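Long-range contacts in galactofuranose-binding protein YtfQ (Escherichia coli, PDB 2VK2), which binds alpha- and beta-galactofuranose in the periplasm as the solute-binding component of the ABC transporter complex YtfQRT-YjfF: residues 122-127 with 158-163; 191-196 with 220-225. All blocks are in the same frame, centred on the assembly; numbering follows the deposited sequence.

Contact 1 (122-127 with 158-163); sequences KEVNGK and PNIKII
Asn159 meets the turn that follows helix 109-124 with its side-chain amide, and the polar part of this contact centres on a single nitrogen. Asn159 ND2 donates to Lys127 O at 2.7 Å, a short and nearly straight bond with an N-H...O angle of 163°. The acceptor lies close to the amide plane of Asn159, whereas the donor stands above the carbonyl plane of Lys127, well off its lone-pair directions. The first torsion of Asn159 (chi1 64°) sets CG between its own backbone N and carbonyl carbon, and from there the amide reaches across to the turn. The second bond of this nitrogen runs to a water, 3.1 Å from Asn159 ND2, which also accepts from Gly126 N at 2.9 Å. One amide group thereby grips the turn at two points, directly at Lys127 and through water at Gly126.

The turn itself is a type I' beta turn from Val124 to Lys127, closed by the bond from Lys127 N to Val124 O. It follows from the last turn of the helix and leads towards strand 129-135, the neighbour of edge strand 160-167 in the second sheet of this periplasmic binding protein fold. At the backbone angles of Gly126 a side chain would press against the carbonyl O of Asn125.

The apolar part is small: Val124 CG2 lies 4.0 Å from Ile160 CD1, the two side chains slanting across each other. The same methyl sits beside the amide nitrogen, 3.7 Å from Asn159 ND2. Ile160 carries CG1 anti to its carbonyl carbon (chi1 -57°), and the extended chain beyond brings CD1 towards the helix end. Leu120 and Val121 of the same helix, with Val131 of the adjacent strand, also touch Ile160, while Val124 packs against Cys129 and Cys193.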
ATOM      1  N   LYS A 122       3.905  22.170   5.928  1.00 10.83           N
ATOM      2  CA  LYS A 122       3.402  22.932   7.071  1.00 11.64           C
ATOM      3  C   LYS A 122       4.256  22.717   8.322  1.00 11.41           C
ATOM      4  O   LYS A 122       4.544  23.668   9.054  1.00 11.67           O
ATOM      5  CB  LYS A 122       1.948  22.557   7.367  1.00 11.92           C
ATOM      6  CG  LYS A 122       0.955  23.070   6.346  1.00 13.08           C
ATOM      7  CD  LYS A 122      -0.433  22.510   6.595  1.00 13.02           C
ATOM      8  N   GLU A 123       4.659  21.472   8.562  1.00 11.36           N
ATOM      9  CA  GLU A 123       5.427  21.110   9.756  1.00 11.39           C
ATOM     10  C   GLU A 123       6.769  21.839   9.831  1.00 11.29           C
ATOM     11  O   GLU A 123       7.116  22.398  10.872  1.00 11.41           O
ATOM     12  CB  GLU A 123       5.644  19.592   9.798  1.00 11.61           C
ATOM     13  CG  GLU A 123       6.423  19.074  11.010  1.00 12.54           C
ATOM     14  CD  GLU A 123       5.667  19.205  12.321  1.00 15.16           C
ATOM     15  OE1 GLU A 123       4.419  19.280  12.302  1.00 16.54           O
ATOM     16  OE2 GLU A 123       6.332  19.222  13.378  1.00 17.74           O
ATOM     17  N   VAL A 124       7.529  21.836   8.739  1.00 11.10           N
ATOM     18  CA  VAL A 124       8.857  22.458   8.757  1.00 11.33           C
ATOM     19  C   VAL A 124       8.810  23.975   8.525  1.00 11.22           C
ATOM     20  O   VAL A 124       9.770  24.675   8.846  1.00 11.09           O
ATOM     21  CB  VAL A 124       9.844  21.774   7.785  1.00 11.43           C
ATOM     22  CG1 VAL A 124       9.931  20.286   8.098  1.00 12.04           C
ATOM     23  CG2 VAL A 124       9.457  22.012   6.333  1.00 11.75           C
ATOM     24  N   ASN A 125       7.703  24.473   7.977  1.00 11.22           N
ATOM     25  CA  ASN A 125       7.408  25.909   7.933  1.00 11.35           C
ATOM     26  C   ASN A 125       8.540  26.772   7.361  1.00 11.22           C
ATOM     27  O   ASN A 125       8.920  27.798   7.931  1.00 11.34           O
ATOM     28  CB  ASN A 125       7.022  26.392   9.338  1.00 11.51           C
ATOM     29  CG  ASN A 125       6.302  27.732   9.328  1.00 12.35           C
ATOM     30  OD1 ASN A 125       5.564  28.051   8.396  1.00 14.26           O
ATOM     31  ND2 ASN A 125       6.506  28.517  10.379  1.00 13.14           N
ATOM     32  N   GLY A 126       9.084  26.334   6.230  1.00 11.01           N
ATOM     33  CA  GLY A 126      10.108  27.090   5.518  1.00 10.90           C
ATOM     34  C   GLY A 126      11.539  26.733   5.873  1.00 10.74           C
ATOM     35  O   GLY A 126      12.467  27.152   5.186  1.00 10.66           O
ATOM     36  N   LYS A 127      11.731  25.962   6.942  1.00 10.68           N
ATOM     37  CA  LYS A 127      13.071  25.617   7.410  1.00 11.17           C
ATOM     38  C   LYS A 127      13.697  24.511   6.561  1.00 11.05           C
ATOM     39  O   LYS A 127      12.975  23.707   5.964  1.00 10.89           O
ATOM     40  CB  LYS A 127      13.027  25.190   8.877  1.00 11.18           C
ATOM     41  CG  LYS A 127      12.562  26.308   9.806  1.00 11.86           C
ATOM     42  CD  LYS A 127      12.590  25.902  11.272  1.00 12.68           C
ATOM     43  CE  LYS A 127      11.450  24.956  11.607  1.00 14.53           C
ATOM     44  NZ  LYS A 127      11.426  24.594  13.047  1.00 16.14           N
ATOM     45  N   PRO A 158      11.172  24.628  -1.756  1.00 12.09           N
ATOM     46  CA  PRO A 158      12.527  24.180  -2.093  1.00 11.92           C
ATOM     47  C   PRO A 158      13.462  24.033  -0.887  1.00 11.44           C
ATOM     48  O   PRO A 158      14.559  23.487  -1.021  1.00 11.76           O
ATOM     49  CB  PRO A 158      13.026  25.261  -3.058  1.00 12.09           C
ATOM     50  CG  PRO A 158      12.243  26.462  -2.721  1.00 12.33           C
ATOM     51  CD  PRO A 158      10.897  25.978  -2.280  1.00 12.25           C
ATOM     52  N   ASN A 159      13.075  24.602   0.230  1.00 10.96           N
ATOM     53  CA  ASN A 159      13.672  24.246   1.521  1.00 10.61           C
ATOM     54  C   ASN A 159      13.617  22.739   1.806  1.00 10.42           C
ATOM     55  O   ASN A 159      14.441  22.216   2.557  1.00 10.25           O
ATOM     56  CB  ASN A 159      13.028  25.037   2.675  1.00 10.52           C
ATOM     57  CG  ASN A 159      11.549  24.712   2.881  1.00 10.53           C
ATOM     58  OD1 ASN A 159      10.747  24.793   1.947  1.00 11.26           O
ATOM     59  ND2 ASN A 159      11.189  24.322   4.096  1.00  9.93           N
ATOM     60  N   ILE A 160      12.688  21.986   1.276  1.00 10.31           N
ATOM     61  CA  ILE A 160      12.609  20.535   1.386  1.00 10.48           C
ATOM     62  C   ILE A 160      13.287  19.905   0.169  1.00 10.53           C
ATOM     63  O   ILE A 160      12.947  20.222  -0.976  1.00 10.86           O
ATOM     64  CB  ILE A 160      11.147  20.057   1.473  1.00 10.51           C
ATOM     65  CG1 ILE A 160      10.442  20.732   2.654  1.00 10.81           C
ATOM     66  CG2 ILE A 160      11.081  18.539   1.608  1.00 10.57           C
ATOM     67  CD1 ILE A 160       8.947  20.486   2.704  1.00 10.86           C
ATOM     68  N   LYS A 161      14.252  19.025   0.425  1.00 10.64           N
ATOM     69  CA  LYS A 161      14.994  18.352  -0.637  1.00 10.92           C
ATOM     70  C   LYS A 161      15.092  16.862  -0.340  1.00 10.65           C
ATOM     71  O   LYS A 161      15.490  16.469   0.756  1.00 10.40           O
ATOM     72  CB  LYS A 161      16.401  18.943  -0.751  1.00 11.24           C
ATOM     73  CG  LYS A 161      16.429  20.445  -0.988  1.00 12.52           C
ATOM     74  N   ILE A 162      14.719  16.034  -1.314  1.00 10.54           N
ATOM     75  CA  ILE A 162      14.917  14.594  -1.204  1.00 10.64           C
ATOM     76  C   ILE A 162      16.369  14.296  -1.562  1.00 10.63           C
ATOM     77  O   ILE A 162      16.787  14.501  -2.701  1.00 10.96           O
ATOM     78  CB  ILE A 162      13.964  13.806  -2.125  1.00 10.71           C
ATOM     79  CG1 ILE A 162      12.508  14.090  -1.745  1.00 10.85           C
ATOM     80  CG2 ILE A 162      14.248  12.318  -2.030  1.00 11.28           C
ATOM     81  CD1 ILE A 162      11.502  13.516  -2.710  1.00 11.07           C
ATOM     82  N   ILE A 163      17.137  13.835  -0.578  1.00 10.36           N
ATOM     83  CA  ILE A 163      18.576  13.600  -0.754  1.00 10.41           C
ATOM     84  C   ILE A 163      18.932  12.124  -0.965  1.00 10.34           C
ATOM     85  O   ILE A 163      20.017  11.814  -1.464  1.00 10.70           O
ATOM     86  CB  ILE A 163      19.401  14.180   0.426  1.00 10.40           C
ATOM     87  CG1 ILE A 163      18.973  13.580   1.772  1.00 10.28           C
ATOM     88  CG2 ILE A 163      19.266  15.695   0.467  1.00 11.00           C
ATOM     89  CD1 ILE A 163      19.991  13.798   2.871  1.00 10.82           C
TER
HETATM   90  O   HOH W   1       8.059  24.354   4.418  1.00 11.30           O

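Contact 2 (191-196 with 220-225); sequences NICMVY and DILTGS
Ile221 packs against Ile192 just before two parallel strands, 194-196 and 222-225, pair through their backbones. Leu222 N donates to Cys193 O, Val195 N to Leu222 O and Gly224 N to Val195 O, all three close to straight and between 2.8 and 3.0 Å long. The strand axes run 13° from parallel, and the donor alternates between the two strands.

From CB of Ile221 the side chain splits into two arms. With chi1 at -62°, CG1 lies anti to the carbonyl carbon, and CG2 is left anti to the backbone N. CG2 turns to segment 191-196, 3.8 Å from Val195 N and 3.9 Å from Ile192 CG2. The other arm starts at CG1, which rests by the carbonyl oxygen Ile192 O, and ends at CD1, 4.0 Å from both CB and CG2 of Ile192. Ile210 of helix 200-212 also touches this residue. Cut back to an alanine, this position would lose CG2 and CD1, which would probably open a gap beside Ile192 and Val195.

Beyond it the faces alternate. Val195 and Thr223 lie side by side, with Val203 of the helix against both. Met194 and Leu222, on the other face, cross at about a right angle; the methionine chain bends at chi2 (-101°), carrying CE over Gly224, 3.7 Å from its N. A CB on Gly224 would clash with that methyl. Tyr196 ends this face, the edge of its ring near Gly224 O, its OH bonded to Arg146 O and its ring stacked with Phe150; Arg146 is a galactofuranose-binding residue. Strand 194-197, helix 200-212 and strand 222-225, with the two strands parallel neighbours, form a beta-alpha-beta crossover, the recurring unit of the Rossmann-like lobes of periplasmic binding proteins.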
ATOM      1  N   ASN A 191      22.367  14.796   9.022  1.00 14.36           N
ATOM      2  CA  ASN A 191      21.963  15.561   7.844  1.00 13.77           C
ATOM      3  C   ASN A 191      20.581  15.155   7.311  1.00 12.92           C
ATOM      4  O   ASN A 191      20.205  15.547   6.208  1.00 13.06           O
ATOM      5  CB  ASN A 191      23.020  15.417   6.740  1.00 13.94           C
ATOM      6  CG  ASN A 191      22.886  16.471   5.653  1.00 14.39           C
ATOM      7  OD1 ASN A 191      22.649  17.647   5.935  1.00 15.52           O
ATOM      8  ND2 ASN A 191      23.047  16.052   4.402  1.00 14.89           N
ATOM      9  N   ILE A 192      19.829  14.383   8.097  1.00 11.96           N
ATOM     10  CA  ILE A 192      18.478  13.957   7.728  1.00 11.23           C
ATOM     11  C   ILE A 192      17.453  14.635   8.636  1.00 10.96           C
ATOM     12  O   ILE A 192      17.595  14.603   9.859  1.00 10.82           O
ATOM     13  CB  ILE A 192      18.317  12.429   7.857  1.00 10.95           C
ATOM     14  CG1 ILE A 192      19.337  11.702   6.973  1.00 10.97           C
ATOM     15  CG2 ILE A 192      16.893  12.011   7.489  1.00 10.73           C
ATOM     16  CD1 ILE A 192      19.318  10.196   7.129  1.00 11.02           C
ATOM     17  N   CYS A 193      16.432  15.237   8.028  1.00 10.99           N
ATOM     18  CA  CYS A 193      15.334  15.896   8.747  1.00 10.78           C
ATOM     19  C   CYS A 193      14.103  14.993   8.865  1.00 10.08           C
ATOM     20  O   CYS A 193      13.407  15.017   9.880  1.00  9.80           O
ATOM     21  CB  CYS A 193      14.967  17.212   8.038  1.00 11.02           C
ATOM     22  SG  CYS A 193      13.277  17.856   8.279  1.00 13.28           S
ATOM     23  N   MET A 194      13.840  14.196   7.832  1.00  9.47           N
ATOM     24  CA  MET A 194      12.608  13.423   7.758  1.00  9.09           C
ATOM     25  C   MET A 194      12.779  12.199   6.867  1.00  8.64           C
ATOM     26  O   MET A 194      13.483  12.249   5.854  1.00  8.57           O
ATOM     27  CB  MET A 194      11.490  14.324   7.225  1.00  9.20           C
ATOM     28  CG  MET A 194      10.122  13.674   7.110  1.00  9.21           C
ATOM     29  SD  MET A 194       9.726  13.194   5.418  1.00  9.00           S
ATOM     30  CE  MET A 194       8.010  12.712   5.616  1.00  9.03           C
ATOM     31  N   VAL A 195      12.149  11.098   7.265  1.00  8.02           N
ATOM     32  CA  VAL A 195      12.036   9.922   6.409  1.00  7.98           C
ATOM     33  C   VAL A 195      10.595   9.794   5.933  1.00  7.72           C
ATOM     34  O   VAL A 195       9.658   9.824   6.734  1.00  7.65           O
ATOM     35  CB  VAL A 195      12.515   8.613   7.100  1.00  7.96           C
ATOM     36  CG1 VAL A 195      11.827   8.397   8.450  1.00  8.66           C
ATOM     37  CG2 VAL A 195      12.297   7.408   6.181  1.00  8.18           C
ATOM     38  N   TYR A 196      10.444   9.692   4.613  1.00  7.56           N
ATOM     39  CA  TYR A 196       9.166   9.452   3.962  1.00  7.52           C
ATOM     40  C   TYR A 196       9.184   8.013   3.488  1.00  7.42           C
ATOM     41  O   TYR A 196       9.998   7.652   2.639  1.00  7.86           O
ATOM     42  CB  TYR A 196       8.979  10.397   2.767  1.00  7.55           C
ATOM     43  CG  TYR A 196       7.783  10.067   1.893  1.00  7.51           C
ATOM     44  CD1 TYR A 196       6.530   9.827   2.452  1.00  7.83           C
ATOM     45  CD2 TYR A 196       7.903  10.002   0.505  1.00  7.37           C
ATOM     46  CE1 TYR A 196       5.435   9.521   1.661  1.00  7.43           C
ATOM     47  CE2 TYR A 196       6.807   9.701  -0.296  1.00  7.54           C
ATOM     48  CZ  TYR A 196       5.576   9.466   0.290  1.00  7.28           C
ATOM     49  OH  TYR A 196       4.472   9.167  -0.476  1.00  7.60           O
ATOM     50  N   ASP A 220      14.383  14.267  16.039  1.00 13.64           N
ATOM     51  CA  ASP A 220      15.589  14.484  15.232  1.00 13.17           C
ATOM     52  C   ASP A 220      15.329  14.140  13.768  1.00 12.35           C
ATOM     53  O   ASP A 220      15.789  14.842  12.867  1.00 12.37           O
ATOM     54  CB  ASP A 220      16.759  13.638  15.742  1.00 13.22           C
ATOM     55  CG  ASP A 220      17.253  14.073  17.112  1.00 14.14           C
ATOM     56  OD1 ASP A 220      17.186  15.280  17.431  1.00 15.54           O
ATOM     57  OD2 ASP A 220      17.721  13.195  17.864  1.00 14.55           O
ATOM     58  N   ILE A 221      14.610  13.043  13.544  1.00 11.00           N
ATOM     59  CA  ILE A 221      14.174  12.653  12.209  1.00 10.29           C
ATOM     60  C   ILE A 221      12.670  12.392  12.267  1.00  9.66           C
ATOM     61  O   ILE A 221      12.214  11.494  12.975  1.00  9.82           O
ATOM     62  CB  ILE A 221      14.933  11.411  11.699  1.00 10.16           C
ATOM     63  CG1 ILE A 221      16.429  11.717  11.582  1.00 10.42           C
ATOM     64  CG2 ILE A 221      14.382  10.968  10.347  1.00  9.86           C
ATOM     65  CD1 ILE A 221      17.284  10.540  11.172  1.00 10.71           C
ATOM     66  N   LEU A 222      11.909  13.210  11.543  1.00  9.25           N
ATOM     67  CA  LEU A 222      10.458  13.073  11.471  1.00  9.06           C
ATOM     68  C   LEU A 222      10.109  11.860  10.618  1.00  8.81           C
ATOM     69  O   LEU A 222      10.910  11.439   9.783  1.00  8.56           O
ATOM     70  CB  LEU A 222       9.838  14.326  10.844  1.00  9.23           C
ATOM     71  CG  LEU A 222      10.127  15.670  11.520  1.00 10.03           C
ATOM     72  CD1 LEU A 222       9.646  16.811  10.638  1.00 11.41           C
ATOM     73  CD2 LEU A 222       9.480  15.739  12.900  1.00 11.81           C
ATOM     74  N   THR A 223       8.921  11.302  10.823  1.00  8.58           N
ATOM     75  CA  THR A 223       8.443  10.201   9.989  1.00  8.70           C
ATOM     76  C   THR A 223       7.093  10.534   9.373  1.00  8.53           C
ATOM     77  O   THR A 223       6.203  11.075  10.033  1.00  8.89           O
ATOM     78  CB  THR A 223       8.329   8.867  10.769  1.00  8.88           C
ATOM     79  OG1 THR A 223       7.135   8.852  11.564  1.00  9.18           O
ATOM     80  CG2 THR A 223       9.550   8.645  11.650  1.00  9.21           C
ATOM     81  N   GLY A 224       6.961  10.211   8.090  1.00  8.16           N
ATOM     82  CA  GLY A 224       5.692  10.292   7.376  1.00  8.00           C
ATOM     83  C   GLY A 224       5.554   9.026   6.557  1.00  7.74           C
ATOM     84  O   GLY A 224       6.478   8.653   5.844  1.00  7.82           O
ATOM     85  N   SER A 225       4.419   8.349   6.676  1.00  7.69           N
ATOM     86  CA  SER A 225       4.233   7.063   6.014  1.00  7.65           C
ATOM     87  C   SER A 225       2.757   6.796   5.753  1.00  7.41           C
ATOM     88  O   SER A 225       1.909   7.629   6.058  1.00  7.46           O
ATOM     89  CB  SER A 225       4.872   5.945   6.842  1.00  7.57           C
ATOM     90  OG  SER A 225       4.357   5.919   8.162  1.00  8.40           O
TER
HETATM   91  O   HOH W   2      13.600  16.949  11.944  1.00 20.61           O

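In the fold
Both contacts reach the same mixed sheet, but they illustrate how chemistry follows position. Contact 1 lies towards the surface at its outermost strand, 160-167, where a side-chain amide, a water and a little apolar packing tie a helix end to a strand start. Contact 2 is buried and central, joining neighbouring strands through regular backbone bonds with largely apolar side chains on both faces. Strand 129-135, between 160-167 and 194-197, connects them, and its Cys129 forms a disulfide with Cys193. They also touch directly: Glu123 CG and Val124 CG1 of contact 1 pack on Leu222 CD1 and Cys193 SG of contact 2, and Ile163 CD1 on Asn191 O.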